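Local coordinates for protein SusD homolog (PDB 4F53) that probably binds glycans, mucin O-glycans among them, as a SusD/RagB-family outer-membrane lipoprotein of the gut bacterium Bacteroides ovatus, at residues E300-L305 with G320-K325; Q313-S318 with S400-D405; G304-I309 with Y404-A409. All coordinates share one frame; numbering follows the deposited sequence.

Contact 1: E300-L305 with G320-K325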
# COMPACT_ATOMS: atom_id res chain seq x y z
N GLU A 300 7.55 26.26 14.01
CA GLU A 300 7.81 24.99 13.31
C GLU A 300 7.21 23.86 14.13
O GLU A 300 7.25 23.91 15.36
CB GLU A 300 9.32 24.75 13.06
CG GLU A 300 10.03 25.90 12.34
CD GLU A 300 9.71 26.26 10.90
OE1 GLU A 300 8.79 25.66 10.30
OE2 GLU A 300 10.40 27.16 10.36
N SER A 301 6.60 22.86 13.45
CA SER A 301 5.98 21.71 14.12
C SER A 301 5.89 20.54 13.18
O SER A 301 6.30 20.66 12.03
CB SER A 301 4.58 22.09 14.60
OG SER A 301 3.77 22.49 13.50
N TYR A 302 5.31 19.44 13.64
CA TYR A 302 5.01 18.30 12.75
C TYR A 302 3.73 18.66 12.03
O TYR A 302 2.67 18.72 12.66
CB TYR A 302 4.88 16.99 13.51
CG TYR A 302 6.18 16.52 14.11
CD1 TYR A 302 7.22 16.07 13.29
CD2 TYR A 302 6.37 16.47 15.49
CE1 TYR A 302 8.41 15.57 13.83
CE2 TYR A 302 7.54 15.94 16.04
CZ TYR A 302 8.56 15.50 15.20
OH TYR A 302 9.74 15.03 15.73
N VAL A 303 3.84 19.04 10.74
CA VAL A 303 2.68 19.49 10.00
C VAL A 303 2.87 19.16 8.51
O VAL A 303 3.83 19.59 7.87
CB VAL A 303 2.34 20.99 10.26
CG1 VAL A 303 3.50 21.94 9.89
CG2 VAL A 303 1.03 21.39 9.59
N GLY A 304 1.94 18.38 7.99
CA GLY A 304 1.96 17.94 6.61
C GLY A 304 1.31 18.92 5.67
O GLY A 304 0.79 19.96 6.09
N LEU A 305 1.34 18.60 4.39
CA LEU A 305 0.73 19.42 3.36
C LEU A 305 -0.61 18.76 2.94
O LEU A 305 -0.75 17.54 2.98
CB LEU A 305 1.73 19.52 2.19
CG LEU A 305 1.37 20.36 0.98
CD1 LEU A 305 1.30 21.84 1.32
CD2 LEU A 305 2.38 20.12 -0.12
N GLY A 320 8.17 23.72 2.79
CA GLY A 320 8.52 23.89 4.19
C GLY A 320 7.75 22.91 5.08
O GLY A 320 8.08 22.76 6.26
N SER A 321 6.72 22.22 4.54
CA SER A 321 5.91 21.19 5.23
C SER A 321 6.81 20.04 5.66
O SER A 321 7.86 19.84 5.05
CB SER A 321 4.80 20.67 4.32
OG SER A 321 3.96 21.74 3.90
N SER A 322 6.39 19.28 6.69
CA SER A 322 7.12 18.10 7.20
C SER A 322 7.50 17.16 6.06
O SER A 322 6.70 16.89 5.16
CB SER A 322 6.31 17.36 8.26
OG SER A 322 6.40 18.04 9.50
N CYS A 323 8.76 16.72 6.10
CA CYS A 323 9.39 15.86 5.11
C CYS A 323 9.79 14.54 5.76
O CYS A 323 10.24 14.52 6.91
CB CYS A 323 10.60 16.57 4.52
SG CYS A 323 11.39 15.71 3.14
N MSE A 324 9.66 13.43 5.01
CA MSE A 324 10.04 12.09 5.47
C MSE A 324 11.49 12.08 5.90
O MSE A 324 12.32 12.76 5.29
CB MSE A 324 9.81 11.07 4.34
CG MSE A 324 10.00 9.61 4.71
SE MSE A 324 9.47 8.51 3.17
CE MSE A 324 10.05 6.76 3.82
N LYS A 325 11.78 11.35 6.98
CA LYS A 325 13.15 11.11 7.48
C LYS A 325 13.63 9.92 6.69
O LYS A 325 13.06 8.83 6.84
CB LYS A 325 13.13 10.86 9.00
CG LYS A 325 14.40 11.30 9.71
CD LYS A 325 14.27 11.23 11.23
CE LYS A 325 13.45 12.38 11.78
NZ LYS A 325 13.84 12.75 13.17
O HOH W 1 1.78 22.55 5.44
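V303 and S322 meet backbone to backbone and backbone to side chain, drawing together two parts of the long loop that runs from helix 288-291 to strand 332-335 in this SusD/RagB fold. Neither segment is a regular strand, and the two bonds, one of them to a side chain, close the loop on itself without making a sheet.

Two direct hydrogen bonds carry it. S322 N donates to V303 O at 2.8 Å, nearly straight at 167°. The return bond runs from V303 N to S322 OG over 3.0 Å and is more bent. With OG turned anti to its own carbonyl carbon (chi1 -79°), the S322 hydroxyl reaches back to the V303 amide, and a single residue thereby satisfies both polar backbone atoms of V303. The same hydroxyl also bonds to the carbonyl oxygen of D284, so it is gripped by two bonds, accepting one and donating the other.

A water adds a third link by donating both to G304 O and, at 2.8 Å, to S321 OG. The hydroxyl of S321 is in turn bonded to S318 O, which fixes its direction. Both segments also reach strand 261-263, since L305 and S322 each make a backbone hydrogen bond with I263.

Van der Waals packing is modest. Y302 sends its ring off toward helix 279-282, while its CA rests 3.5 Å from S322 OG. L305 lies alongside S321, with L305 CB 3.6 Å from S321 OG and L305 CD1 3.7 Å from that same oxygen.

Contact 2: Q313-S318 with S400-D405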
# COMPACT_ATOMS: atom_id res chain seq x y z
N GLN A 313 -1.52 25.77 -8.02
CA GLN A 313 -2.27 26.45 -6.96
C GLN A 313 -1.69 26.20 -5.57
O GLN A 313 -2.42 26.14 -4.59
CB GLN A 313 -3.75 26.04 -7.00
CG GLN A 313 -4.43 26.56 -8.26
CD GLN A 313 -5.89 26.21 -8.37
OE1 GLN A 313 -6.43 25.38 -7.63
NE2 GLN A 313 -6.55 26.83 -9.32
N TYR A 314 -0.36 26.09 -5.50
CA TYR A 314 0.36 25.88 -4.25
C TYR A 314 0.83 27.18 -3.67
O TYR A 314 1.27 28.07 -4.43
CB TYR A 314 1.60 25.02 -4.48
CG TYR A 314 1.32 23.55 -4.68
CD1 TYR A 314 1.06 23.04 -5.95
CD2 TYR A 314 1.38 22.67 -3.61
CE1 TYR A 314 0.81 21.68 -6.14
CE2 TYR A 314 1.13 21.31 -3.79
CZ TYR A 314 0.85 20.82 -5.05
OH TYR A 314 0.64 19.49 -5.23
N ASN A 315 0.85 27.28 -2.33
CA ASN A 315 1.49 28.42 -1.67
C ASN A 315 3.00 28.22 -1.91
O ASN A 315 3.45 27.07 -1.88
CB ASN A 315 1.13 28.43 -0.19
CG ASN A 315 -0.19 29.08 0.12
OD1 ASN A 315 -0.61 30.07 -0.50
ND2 ASN A 315 -0.86 28.57 1.14
N SER A 316 3.75 29.29 -2.23
CA SER A 316 5.19 29.17 -2.56
C SER A 316 6.07 28.57 -1.44
O SER A 316 7.19 28.15 -1.73
CB SER A 316 5.78 30.51 -2.99
OG SER A 316 5.79 31.43 -1.91
N TRP A 317 5.58 28.52 -0.18
CA TRP A 317 6.37 27.97 0.93
C TRP A 317 5.98 26.54 1.30
O TRP A 317 6.48 26.03 2.30
CB TRP A 317 6.28 28.88 2.18
CG TRP A 317 6.78 30.28 1.99
CD1 TRP A 317 7.51 30.76 0.93
CD2 TRP A 317 6.59 31.38 2.88
NE1 TRP A 317 7.73 32.10 1.08
CE2 TRP A 317 7.20 32.51 2.28
CE3 TRP A 317 5.99 31.53 4.14
CZ2 TRP A 317 7.21 33.77 2.90
CZ3 TRP A 317 5.98 32.78 4.74
CH2 TRP A 317 6.58 33.89 4.12
N SER A 318 5.16 25.88 0.45
CA SER A 318 4.65 24.51 0.64
C SER A 318 5.70 23.44 0.92
O SER A 318 5.40 22.48 1.63
CB SER A 318 3.84 24.06 -0.58
OG SER A 318 2.67 24.86 -0.67
N SER A 400 2.96 35.85 4.34
CA SER A 400 3.39 36.75 3.28
C SER A 400 3.44 36.07 1.90
O SER A 400 4.15 35.07 1.72
CB SER A 400 4.75 37.36 3.61
OG SER A 400 5.02 38.43 2.73
N ALA A 401 2.67 36.63 0.92
CA ALA A 401 2.54 36.17 -0.47
C ALA A 401 1.92 34.75 -0.58
O ALA A 401 1.89 34.19 -1.68
CB ALA A 401 3.90 36.20 -1.18
N GLN A 402 1.42 34.18 0.55
CA GLN A 402 0.80 32.86 0.62
C GLN A 402 -0.69 33.05 0.49
O GLN A 402 -1.38 33.30 1.48
CB GLN A 402 1.19 32.10 1.91
CG GLN A 402 2.70 32.04 2.24
CD GLN A 402 3.56 31.53 1.13
OE1 GLN A 402 3.57 30.34 0.83
NE2 GLN A 402 4.28 32.42 0.47
N THR A 403 -1.19 32.97 -0.76
CA THR A 403 -2.58 33.24 -1.19
C THR A 403 -3.62 32.22 -0.71
O THR A 403 -4.75 32.60 -0.40
CB THR A 403 -2.56 33.32 -2.73
OG1 THR A 403 -1.87 34.51 -3.10
CG2 THR A 403 -3.96 33.32 -3.37
N TYR A 404 -3.26 30.93 -0.68
CA TYR A 404 -4.19 29.85 -0.43
C TYR A 404 -4.28 29.43 1.04
O TYR A 404 -3.35 29.62 1.82
CB TYR A 404 -3.81 28.65 -1.30
CG TYR A 404 -3.67 28.98 -2.78
CD1 TYR A 404 -4.79 28.99 -3.62
CD2 TYR A 404 -2.44 29.29 -3.33
CE1 TYR A 404 -4.67 29.30 -4.97
CE2 TYR A 404 -2.31 29.60 -4.69
CZ TYR A 404 -3.43 29.60 -5.51
OH TYR A 404 -3.31 29.88 -6.85
N ASP A 405 -5.43 28.85 1.39
CA ASP A 405 -5.73 28.31 2.72
C ASP A 405 -6.32 26.91 2.52
O ASP A 405 -7.49 26.77 2.14
CB ASP A 405 -6.69 29.23 3.50
CG ASP A 405 -7.13 28.66 4.84
OD1 ASP A 405 -6.41 27.80 5.39
OD2 ASP A 405 -8.19 29.09 5.36
O HOH W 2 -5.50 29.70 -9.14
O HOH W 3 2.33 31.71 -3.08
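The indole of W317 and the side-chain amide of Q402 lie stacked, their planes only 13° apart, with Q402 NE2 3.3 Å above the ring plane and offset toward the rim. The same face receives S400 O, again near the rim, and Q402 CG, whose CH-pi contact measures 4.1 Å to the centroid of the six-membered ring of W317. The Y404 ring is sandwiched differently: Q313 O sits over the centre of one face, T403 CG2 over the centre of the other, and N315 OD1 approaches at the edge. Q313 O is itself bonded to the hydroxyl of Y406.

Residues N315-S318 form a type I beta turn, and Q402 of the facing loop binds its two central residues. Q402 OE1 accepts from W317 N at 2.9 Å, while both N-H bonds of NE2 are used within the amide plane, one for S316 OG at 3.0 Å (172°) and one for S400 O. The bend at chi2 (-53°) lays the amide along the face of the indole, and three hydrogen bonds then fix the rotation of the amide.

N315 grips the backbone of Y404 with both ends of its amide. OD1 accepts the N-H of Y404 at 2.8 Å; ND2 gives an almost straight bond to Y404 O, also 2.8 Å, from above that carbonyl's plane. A water links S316 N to A401 O.

Contact 3: G304-I309 with Y404-A409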
# COMPACT_ATOMS: atom_id res chain seq x y z
N GLY A 304 1.94 18.38 7.99
CA GLY A 304 1.96 17.94 6.61
C GLY A 304 1.31 18.92 5.67
O GLY A 304 0.79 19.96 6.09
N LEU A 305 1.34 18.60 4.39
CA LEU A 305 0.73 19.42 3.36
C LEU A 305 -0.61 18.76 2.94
O LEU A 305 -0.75 17.54 2.98
CB LEU A 305 1.73 19.52 2.19
CG LEU A 305 1.37 20.36 0.98
CD1 LEU A 305 1.30 21.84 1.32
CD2 LEU A 305 2.38 20.12 -0.12
N ARG A 306 -1.59 19.58 2.56
CA ARG A 306 -2.88 19.09 2.11
C ARG A 306 -2.71 18.28 0.81
O ARG A 306 -1.98 18.72 -0.10
CB ARG A 306 -3.84 20.29 1.89
CG ARG A 306 -5.28 19.91 1.54
CD ARG A 306 -6.06 19.36 2.73
NE ARG A 306 -7.38 18.90 2.33
CZ ARG A 306 -8.47 19.66 2.33
NH1 ARG A 306 -8.41 20.92 2.75
NH2 ARG A 306 -9.62 19.18 1.90
N ARG A 307 -3.34 17.10 0.75
CA ARG A 307 -3.31 16.26 -0.46
C ARG A 307 -4.33 16.81 -1.46
O ARG A 307 -5.36 17.33 -1.03
CB ARG A 307 -3.62 14.79 -0.15
CG ARG A 307 -2.61 14.08 0.74
CD ARG A 307 -3.09 12.67 1.09
NE ARG A 307 -4.33 12.75 1.88
CZ ARG A 307 -5.52 12.38 1.45
NH1 ARG A 307 -5.66 11.77 0.29
NH2 ARG A 307 -6.59 12.59 2.21
N GLY A 308 -4.05 16.66 -2.75
CA GLY A 308 -4.97 17.09 -3.79
C GLY A 308 -4.98 18.57 -4.11
O GLY A 308 -5.98 19.07 -4.63
N ILE A 309 -3.89 19.29 -3.82
CA ILE A 309 -3.77 20.70 -4.21
C ILE A 309 -3.55 20.70 -5.74
O ILE A 309 -2.74 19.93 -6.23
CB ILE A 309 -2.64 21.46 -3.45
CG1 ILE A 309 -2.93 21.52 -1.92
CG2 ILE A 309 -2.41 22.86 -4.05
CD1 ILE A 309 -1.70 21.94 -1.05
N TYR A 404 -3.26 30.93 -0.68
CA TYR A 404 -4.19 29.85 -0.43
C TYR A 404 -4.28 29.43 1.04
O TYR A 404 -3.35 29.62 1.82
CB TYR A 404 -3.81 28.65 -1.30
CG TYR A 404 -3.67 28.98 -2.78
CD1 TYR A 404 -4.79 28.99 -3.62
CD2 TYR A 404 -2.44 29.29 -3.33
CE1 TYR A 404 -4.67 29.30 -4.97
CE2 TYR A 404 -2.31 29.60 -4.69
CZ TYR A 404 -3.43 29.60 -5.51
OH TYR A 404 -3.31 29.88 -6.85
N ASP A 405 -5.43 28.85 1.39
CA ASP A 405 -5.73 28.31 2.72
C ASP A 405 -6.32 26.91 2.52
O ASP A 405 -7.49 26.77 2.14
CB ASP A 405 -6.69 29.23 3.50
CG ASP A 405 -7.13 28.66 4.84
OD1 ASP A 405 -6.41 27.80 5.39
OD2 ASP A 405 -8.19 29.09 5.36
N TYR A 406 -5.51 25.87 2.76
CA TYR A 406 -5.94 24.49 2.55
C TYR A 406 -6.34 23.80 3.86
O TYR A 406 -6.38 22.58 3.92
CB TYR A 406 -4.86 23.71 1.78
CG TYR A 406 -4.80 24.15 0.34
CD1 TYR A 406 -5.88 23.96 -0.51
CD2 TYR A 406 -3.69 24.82 -0.17
CE1 TYR A 406 -5.86 24.41 -1.83
CE2 TYR A 406 -3.63 25.23 -1.50
CZ TYR A 406 -4.73 25.05 -2.32
OH TYR A 406 -4.70 25.44 -3.64
N SER A 407 -6.78 24.60 4.86
CA SER A 407 -7.32 24.10 6.12
C SER A 407 -8.55 23.20 5.86
O SER A 407 -9.28 23.41 4.89
CB SER A 407 -7.72 25.26 7.02
OG SER A 407 -6.65 26.16 7.29
N GLY A 408 -8.76 22.23 6.72
CA GLY A 408 -9.89 21.32 6.62
C GLY A 408 -10.04 20.54 7.90
O GLY A 408 -9.39 20.86 8.89
N ALA A 409 -10.92 19.53 7.90
CA ALA A 409 -11.10 18.74 9.11
C ALA A 409 -11.42 17.31 8.82
O ALA A 409 -12.17 17.03 7.88
CB ALA A 409 -12.21 19.34 9.96
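R306 packs against the CB and carbonyl of Y406, beginning with R306 CB 3.6 Å from Y406 CB. A bend at chi2 (74°) turns the rest of the arginine past the tyrosine's carbonyl, and NH1 donates to Y406 O at 2.9 Å. The oxygen lies in the guanidinium plane, yet NH1 comes in from well above the plane of the carbonyl. The other terminal nitrogen, NH2, bonds to P459 O, so the guanidinium spans two separate loops.

Across the contact, the backbone makes an Asx turn in which D405 OD1 accepts from S407 N and also from S407 OG. The turn encloses Y406 and probably helps to set its carbonyl toward the arginine.

Further along, I309 lies over the Y406 ring. Its CG1 stands above the ring centre, 3.7 Å from the centroid, in a CH-pi contact, while I309 CD1 touches Y406 CD2 at 3.6 Å. I309 CG2 reaches the far end, 3.5 Å from Y406 OH, an oxygen that is hydrogen-bonded to Q313 O. With an alanine at Y406, I309 would probably lose the ring it packs on, and Q313 O its hydroxyl partner.

Overall arrangement
None is deep core: contacts 1 and 2 are partly buried, contact 1 with the most buried residues, and contact 3 lies at the surface. Contact 1 ties one loop to itself, with backbone, serine hydroxyls and water doing the work. Contacts 2 and 3 join that loop to the loop before helix 423-438. Contact 2, farthest from the chain's centre, buries the amide side chains of N315 and Q402 among more exposed neighbours; contact 3 is built on an arginine and an aliphatic-aromatic pair. They form a continuous patch: the hydrogen bond between Q313 and Y406 connects contacts 2 and 3, and L305, shared by contacts 1 and 3, packs on Y314 and S318 of contact 2.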